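Local coordinates for protein cellobiose 2-epimerase (Spirochaeta thermophila DSM 6192, PDB 5ZIG) that probably catalyses the reversible epimerisation of cellobiose to 4-O-beta-D-glucopyranosyl-D-mannose, as a member of the N-acylglucosamine 2-epimerase family, at residues A70-P75 / H133-D138; F149-D154 / E170-P175; Y164-T169 / M191-H196. All coordinates share one frame; numbering follows the deposited sequence.

Interaction 1 (A70-P75 / H133-D138); sequences AFLSRP and HTASGD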
# COMPACT_ATOMS: atom_id res chain seq x y z
N ALA A 70 10.46 -9.44 4.88
CA ALA A 70 11.05 -10.65 4.30
C ALA A 70 12.06 -11.27 5.26
O ALA A 70 12.14 -12.50 5.36
CB ALA A 70 11.70 -10.33 2.96
N PHE A 71 12.83 -10.45 5.98
CA PHE A 71 13.75 -11.00 6.98
C PHE A 71 12.98 -11.63 8.14
O PHE A 71 13.43 -12.62 8.73
CB PHE A 71 14.70 -9.92 7.49
CG PHE A 71 15.69 -10.41 8.52
CD1 PHE A 71 16.76 -11.22 8.17
CD2 PHE A 71 15.53 -10.07 9.86
CE1 PHE A 71 17.67 -11.68 9.13
CE2 PHE A 71 16.44 -10.51 10.82
CZ PHE A 71 17.51 -11.31 10.45
N LEU A 72 11.82 -11.05 8.49
CA LEU A 72 10.97 -11.63 9.52
C LEU A 72 10.37 -12.97 9.06
O LEU A 72 10.32 -13.93 9.83
CB LEU A 72 9.87 -10.64 9.89
CG LEU A 72 10.24 -9.48 10.84
CD1 LEU A 72 9.28 -8.30 10.65
CD2 LEU A 72 10.27 -9.96 12.30
N SER A 73 9.92 -13.05 7.80
CA SER A 73 9.36 -14.31 7.31
C SER A 73 10.43 -15.37 7.06
O SER A 73 10.15 -16.57 7.19
CB SER A 73 8.55 -14.06 6.04
OG SER A 73 8.52 -15.21 5.23
N ARG A 74 11.64 -14.96 6.71
CA ARG A 74 12.76 -15.87 6.42
C ARG A 74 14.06 -15.11 6.65
O ARG A 74 14.40 -14.20 5.89
CB ARG A 74 12.66 -16.38 4.98
CG ARG A 74 13.02 -17.83 4.80
CD ARG A 74 13.16 -18.18 3.32
NE ARG A 74 12.06 -19.03 2.84
CZ ARG A 74 11.92 -19.42 1.57
NH1 ARG A 74 12.81 -19.06 0.65
NH2 ARG A 74 10.90 -20.20 1.22
N PRO A 75 14.83 -15.47 7.68
CA PRO A 75 15.92 -14.60 8.16
C PRO A 75 17.20 -14.72 7.34
O PRO A 75 18.29 -14.99 7.87
CB PRO A 75 16.09 -15.06 9.61
CG PRO A 75 15.70 -16.49 9.59
CD PRO A 75 14.58 -16.60 8.59
N HIS A 133 12.04 -1.67 12.80
CA HIS A 133 12.30 -1.85 14.22
C HIS A 133 12.03 -3.30 14.64
O HIS A 133 12.89 -3.95 15.26
CB HIS A 133 11.45 -0.87 15.02
CG HIS A 133 11.43 -1.16 16.49
ND1 HIS A 133 12.44 -0.76 17.33
CD2 HIS A 133 10.54 -1.82 17.26
CE1 HIS A 133 12.17 -1.15 18.56
NE2 HIS A 133 11.02 -1.79 18.55
N THR A 134 10.87 -3.83 14.25
CA THR A 134 10.54 -5.23 14.53
C THR A 134 11.59 -6.18 13.96
O THR A 134 12.03 -7.11 14.64
CB THR A 134 9.16 -5.58 13.95
OG1 THR A 134 8.17 -4.70 14.50
CG2 THR A 134 8.76 -7.01 14.30
N ALA A 135 12.02 -5.97 12.72
CA ALA A 135 12.91 -6.95 12.10
C ALA A 135 14.35 -6.83 12.58
O ALA A 135 15.06 -7.85 12.65
CB ALA A 135 12.86 -6.83 10.58
N SER A 136 14.82 -5.63 12.90
CA SER A 136 16.21 -5.42 13.25
C SER A 136 16.43 -5.15 14.73
O SER A 136 17.59 -5.18 15.18
CB SER A 136 16.82 -4.26 12.42
OG SER A 136 16.29 -3.00 12.80
N GLY A 137 15.38 -4.91 15.51
CA GLY A 137 15.59 -4.45 16.87
C GLY A 137 16.09 -3.03 17.01
O GLY A 137 16.31 -2.59 18.14
N ASP A 138 16.28 -2.28 15.91
CA ASP A 138 16.91 -0.96 15.96
C ASP A 138 16.01 0.05 16.68
O ASP A 138 14.93 0.40 16.19
CB ASP A 138 17.22 -0.47 14.55
CG ASP A 138 18.18 0.72 14.54
OD1 ASP A 138 17.83 1.81 15.04
OD2 ASP A 138 19.30 0.53 14.04
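Leu-72 and Ala-135 make the apolar heart of this contact between two helix ends. CG of Leu-72 sits 3.7 Å from CB of Ala-135. CD1 also touches that CB, and both CD1 and CD2 lie 3.9 Å from CG2 of Thr-134, so the threonine methyl sits against the forked end of the leucine. The leucine and threonine side chains cross at about a right angle. With chi1 at -57°, Thr-134 has OG1 beside its backbone N, where it bonds Ala-130 O, and the methyl CG2 anti to that N, turned to the leucine.

Phe-71 adds a different kind of contact. Its ring presents an edge to the carbonyl of Ala-135, with CE2 3.5 Å from O and the oxygen lying near the ring plane, so aromatic hydrogens rather than the pi cloud face the acceptor.

No hydrogen bond spans the two segments; those within 133-138 shape the end of the helix. Gly-137 leaves the helix with positive phi (72°), Ser-136 OG accepts from Asp-138 N in an ST turn, and His-133 ND1 donates to Asp-138 O over 3.0 Å. Asp-138 caps the next helix through Ala-141 N.

The contact joins the C-terminal ends of helices 57-73 and 119-136 at the protein surface. Helix 77-94 packs against Phe-71 and Ser-136 through Leu-80, helix 7-31 lies against Ala-70 and Ser-73, and helix 191-208 brings Thr-207 to Thr-134.

Interaction 2 (F149-D154 / E170-P175); sequences FDLLED and EDWSTP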
# COMPACT_ATOMS: atom_id res chain seq x y z
N PHE A 149 5.14 10.49 13.41
CA PHE A 149 3.77 10.44 13.97
C PHE A 149 3.41 11.75 14.66
O PHE A 149 2.36 12.35 14.40
CB PHE A 149 3.67 9.28 14.96
CG PHE A 149 2.34 9.18 15.69
CD1 PHE A 149 1.21 8.66 15.06
CD2 PHE A 149 2.22 9.64 16.99
CE1 PHE A 149 -0.01 8.55 15.74
CE2 PHE A 149 1.00 9.55 17.67
CZ PHE A 149 -0.11 8.99 17.04
N ASP A 150 4.30 12.23 15.54
CA ASP A 150 3.99 13.46 16.27
C ASP A 150 3.78 14.62 15.31
O ASP A 150 2.91 15.47 15.55
CB ASP A 150 5.10 13.78 17.27
CG ASP A 150 4.95 12.99 18.56
OD1 ASP A 150 3.84 12.45 18.77
OD2 ASP A 150 5.92 12.90 19.34
N LEU A 151 4.52 14.65 14.19
CA LEU A 151 4.35 15.73 13.23
C LEU A 151 3.02 15.60 12.50
O LEU A 151 2.31 16.60 12.29
CB LEU A 151 5.49 15.74 12.21
CG LEU A 151 6.86 16.28 12.60
CD1 LEU A 151 7.84 15.98 11.48
CD2 LEU A 151 6.79 17.79 12.89
N LEU A 152 2.71 14.38 12.06
CA LEU A 152 1.43 14.10 11.43
C LEU A 152 0.26 14.54 12.31
O LEU A 152 -0.74 15.08 11.80
CB LEU A 152 1.33 12.61 11.11
CG LEU A 152 1.94 12.06 9.82
CD1 LEU A 152 3.23 12.77 9.41
CD2 LEU A 152 2.18 10.56 9.95
N GLU A 153 0.35 14.32 13.62
CA GLU A 153 -0.73 14.73 14.49
C GLU A 153 -0.62 16.22 14.80
O GLU A 153 -1.61 16.96 14.69
CB GLU A 153 -0.72 13.90 15.78
CG GLU A 153 -0.89 12.38 15.55
CD GLU A 153 -2.21 12.04 14.90
OE1 GLU A 153 -3.28 12.33 15.49
OE2 GLU A 153 -2.17 11.49 13.77
N ASP A 154 0.58 16.70 15.13
CA ASP A 154 0.68 18.08 15.59
C ASP A 154 0.54 19.09 14.44
O ASP A 154 -0.17 20.09 14.58
CB ASP A 154 1.99 18.28 16.36
CG ASP A 154 2.09 17.37 17.61
OD1 ASP A 154 3.22 17.13 18.11
OD2 ASP A 154 1.04 16.87 18.07
N GLU A 170 8.40 22.82 3.49
CA GLU A 170 9.52 22.15 4.12
C GLU A 170 9.50 22.34 5.64
O GLU A 170 9.67 21.37 6.40
CB GLU A 170 10.83 22.65 3.51
CG GLU A 170 12.06 21.98 4.11
CD GLU A 170 13.36 22.50 3.52
OE1 GLU A 170 13.31 23.44 2.70
OE2 GLU A 170 14.43 21.96 3.89
N ASP A 171 9.25 23.57 6.11
CA ASP A 171 9.27 23.89 7.53
C ASP A 171 8.00 23.47 8.26
O ASP A 171 7.86 23.79 9.45
CB ASP A 171 9.51 25.40 7.73
CG ASP A 171 8.45 26.27 7.07
OD1 ASP A 171 7.32 25.78 6.81
OD2 ASP A 171 8.73 27.46 6.80
N TRP A 172 7.07 22.78 7.58
CA TRP A 172 5.81 22.27 8.11
C TRP A 172 4.86 23.38 8.54
O TRP A 172 3.96 23.16 9.38
CB TRP A 172 6.03 21.31 9.29
CG TRP A 172 6.55 19.93 8.95
CD1 TRP A 172 7.86 19.53 8.99
CD2 TRP A 172 5.79 18.77 8.57
NE1 TRP A 172 7.95 18.20 8.64
CE2 TRP A 172 6.70 17.71 8.39
CE3 TRP A 172 4.42 18.53 8.38
CZ2 TRP A 172 6.29 16.43 8.01
CZ3 TRP A 172 4.02 17.24 8.00
CH2 TRP A 172 4.95 16.22 7.82
N SER A 173 5.01 24.58 7.98
CA SER A 173 4.21 25.72 8.41
C SER A 173 2.95 25.93 7.59
O SER A 173 1.94 26.40 8.14
CB SER A 173 5.05 27.01 8.31
OG SER A 173 5.13 27.48 6.98
N THR A 174 2.98 25.62 6.30
CA THR A 174 1.95 25.99 5.35
C THR A 174 1.38 24.75 4.67
O THR A 174 2.12 24.04 3.98
CB THR A 174 2.54 26.94 4.30
OG1 THR A 174 2.99 28.14 4.94
CG2 THR A 174 1.53 27.27 3.19
N PRO A 175 0.10 24.42 4.85
CA PRO A 175 -0.46 23.27 4.14
C PRO A 175 -0.50 23.53 2.64
O PRO A 175 -0.72 24.65 2.19
CB PRO A 175 -1.87 23.11 4.73
CG PRO A 175 -2.18 24.43 5.39
CD PRO A 175 -0.86 25.01 5.81
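The indole of Trp-172 takes Leu-151 on one face: CD1 of the leucine stands 3.3 Å above the ring plane, offset toward the rim, with Leu-151 CB over the same face. The methyl is 3.6 Å from NE1 and also within touch of CE2 and CZ2, so it lies over the rim of the indole where the N-H side of the pyrrole ring meets the six-membered ring, and the side chains cross at about a right angle. At the far end of the indole, CH2 meets CD1 of Leu-152 at 4.2 Å, an oblique approach. The CB of Leu-152 points away from the loop, and its CD1 branch bends back to reach the ring. The indole N-H donates to Arg-100 O, which helps fix the rotation of the ring. A second flat group, the Phe-149 ring, has Glu-153 CG over one face.

The loop that carries Trp-172 is tightly tied. Trp-172 itself has left-handed backbone angles (phi 65°). Just before it, Asp-171 OD1 accepts from Ser-173 N at 2.9 Å, forming an Asx turn, and from Ser-173 OG at 2.8 Å. These donors come to its anti and syn sides respectively but from the same face of the carboxylate. Thr-169 OG1 binds this oxygen too, and such a cluster would probably stabilise the negative charge.

The tryptophan therefore pins the loop between strands 167-168 and 175-176 onto helix 139-156. Leu-119 and Asn-122 of helix 119-136 also touch the indole, while Tyr-201 of helix 191-208 packs on Leu-152.

Interaction 3 (Y164-T169 / M191-H196); sequences YYEAFT and MNTHLH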
# COMPACT_ATOMS: atom_id res chain seq x y z
N TYR A 164 -6.57 15.04 7.73
CA TYR A 164 -5.20 15.54 7.57
C TYR A 164 -5.07 16.33 6.27
O TYR A 164 -5.60 15.94 5.23
CB TYR A 164 -4.14 14.39 7.55
CG TYR A 164 -4.15 13.51 8.79
CD1 TYR A 164 -3.14 13.63 9.75
CD2 TYR A 164 -5.14 12.57 9.00
CE1 TYR A 164 -3.15 12.87 10.88
CE2 TYR A 164 -5.15 11.79 10.14
CZ TYR A 164 -4.15 11.95 11.08
OH TYR A 164 -4.12 11.21 12.24
N TYR A 165 -4.35 17.46 6.35
CA TYR A 165 -3.93 18.16 5.14
C TYR A 165 -3.03 17.26 4.31
O TYR A 165 -2.27 16.44 4.83
CB TYR A 165 -3.21 19.45 5.51
CG TYR A 165 -4.12 20.38 6.27
CD1 TYR A 165 -5.06 21.13 5.60
CD2 TYR A 165 -4.07 20.45 7.67
CE1 TYR A 165 -5.92 21.97 6.28
CE2 TYR A 165 -4.93 21.28 8.35
CZ TYR A 165 -5.85 22.05 7.65
OH TYR A 165 -6.72 22.90 8.30
N GLU A 166 -3.10 17.44 2.99
CA GLU A 166 -2.35 16.58 2.07
C GLU A 166 -0.85 16.73 2.27
O GLU A 166 -0.12 15.72 2.31
CB GLU A 166 -2.75 16.93 0.64
CG GLU A 166 -2.12 16.07 -0.43
CD GLU A 166 -2.65 14.65 -0.44
OE1 GLU A 166 -3.75 14.41 0.08
OE2 GLU A 166 -1.96 13.78 -0.99
N ALA A 167 -0.36 17.96 2.39
CA ALA A 167 1.08 18.18 2.32
C ALA A 167 1.40 19.53 2.96
O ALA A 167 0.52 20.37 3.17
CB ALA A 167 1.57 18.12 0.88
N PHE A 168 2.68 19.72 3.27
CA PHE A 168 3.16 20.94 3.89
C PHE A 168 4.48 21.36 3.24
O PHE A 168 5.21 20.55 2.66
CB PHE A 168 3.36 20.78 5.41
CG PHE A 168 2.08 20.75 6.18
CD1 PHE A 168 1.37 19.56 6.32
CD2 PHE A 168 1.57 21.90 6.76
CE1 PHE A 168 0.17 19.53 7.05
CE2 PHE A 168 0.39 21.88 7.47
CZ PHE A 168 -0.32 20.70 7.61
N THR A 169 4.76 22.66 3.37
CA THR A 169 6.05 23.22 3.03
C THR A 169 7.15 22.58 3.89
O THR A 169 6.88 21.92 4.91
CB THR A 169 6.05 24.73 3.24
OG1 THR A 169 5.45 25.04 4.50
CG2 THR A 169 5.28 25.44 2.13
N MET A 191 -8.51 10.81 -0.33
CA MET A 191 -8.69 9.49 0.27
C MET A 191 -7.37 8.74 0.31
O MET A 191 -7.04 8.09 1.30
CB MET A 191 -9.76 8.71 -0.52
CG MET A 191 -9.82 7.14 -0.50
SD MET A 191 -8.46 6.25 -1.27
CE MET A 191 -8.84 6.62 -3.00
N ASN A 192 -6.58 8.91 -0.75
CA ASN A 192 -5.36 8.13 -0.90
C ASN A 192 -4.43 8.36 0.28
O ASN A 192 -3.94 7.40 0.90
CB ASN A 192 -4.71 8.51 -2.23
CG ASN A 192 -3.51 7.68 -2.52
OD1 ASN A 192 -3.57 6.45 -2.54
ND2 ASN A 192 -2.38 8.35 -2.73
N THR A 193 -4.18 9.62 0.62
CA THR A 193 -3.32 9.94 1.75
C THR A 193 -3.95 9.49 3.07
O THR A 193 -3.25 9.00 3.96
CB THR A 193 -3.02 11.43 1.77
OG1 THR A 193 -2.14 11.74 0.67
CG2 THR A 193 -2.36 11.82 3.06
N HIS A 194 -5.26 9.64 3.20
CA HIS A 194 -5.90 9.21 4.44
C HIS A 194 -5.78 7.70 4.63
O HIS A 194 -5.54 7.23 5.75
CB HIS A 194 -7.35 9.68 4.48
CG HIS A 194 -7.48 11.11 4.90
ND1 HIS A 194 -7.33 12.15 4.01
CD2 HIS A 194 -7.66 11.67 6.11
CE1 HIS A 194 -7.47 13.30 4.65
NE2 HIS A 194 -7.67 13.04 5.93
N LEU A 195 -5.91 6.94 3.54
CA LEU A 195 -5.85 5.48 3.66
C LEU A 195 -4.46 5.04 4.09
O LEU A 195 -4.31 4.12 4.90
CB LEU A 195 -6.22 4.82 2.33
CG LEU A 195 -6.13 3.28 2.27
CD1 LEU A 195 -7.23 2.73 3.15
CD2 LEU A 195 -6.29 2.71 0.87
N HIS A 196 -3.42 5.67 3.58
CA HIS A 196 -2.11 5.15 3.94
C HIS A 196 -1.64 5.66 5.29
O HIS A 196 -0.76 5.04 5.90
CB HIS A 196 -1.12 5.44 2.81
CG HIS A 196 -1.36 4.54 1.63
ND1 HIS A 196 -0.86 3.26 1.56
CD2 HIS A 196 -2.10 4.72 0.51
CE1 HIS A 196 -1.24 2.70 0.43
NE2 HIS A 196 -2.01 3.56 -0.22
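Tyr-164 and Glu-166 run past the first turn of helix 191-208: the CA of Tyr-164 is 7.1 Å from that of His-194, and the CA of Glu-166 6.7 Å from that of Thr-193. The backbone is extended at Tyr-164, takes helix-like angles at Glu-166 and straightens into strand 167-168.

The N-H of Tyr-164 is bonded to His-194 NE2 at 2.9 Å, tilted 29° from the imidazole plane. Across the ring ND1 bonds Thr-190 O, so both nitrogens hold the ring in place. CD2 of His-194 lies in plane at the edge of the tyrosine ring, 3.9 Å from its CD2, while the phenol OH reaches Glu-153. One residue earlier on the helix, Thr-193 OG1 donates to Glu-166 OE2 over 2.6 Å, from above the carboxylate plane. A bend at chi2 (70°) turns the glutamate toward the start of the helix, where OE1 bonds OG1 of Thr-190, the residue just before it, which also takes the N-H of Thr-193.

This buried polar seam ties the segment leading into the three-stranded sheet to the start of helix 191-208. Helix 119-136 flanks it with Leu-119 and Tyr-120, and helix 211-228 with Leu-220 and Ile-228.

In the fold
All three contacts belong to the (alpha/alpha)6 barrel of this family, in which inner and outer helices alternate. Interaction 1 closes along the chain before the others open; interactions 2 and 3 interlace, since 164-169 falls between the two segments of interaction 2. Their centres are about 11 Å apart and they touch: Thr-174 O lies 3.0 Å from Thr-169 N, a probable hydrogen bond. Interaction 1 lies about 28 Å from interaction 3 and 29 Å from interaction 2, centre to centre. Helix 119-136 ends in interaction 1 and begins beside the other two. Interactions 2 and 3 together hold the 167-168/175-176 hairpin against helix ends, while interaction 1 joins helix ends at a distant surface.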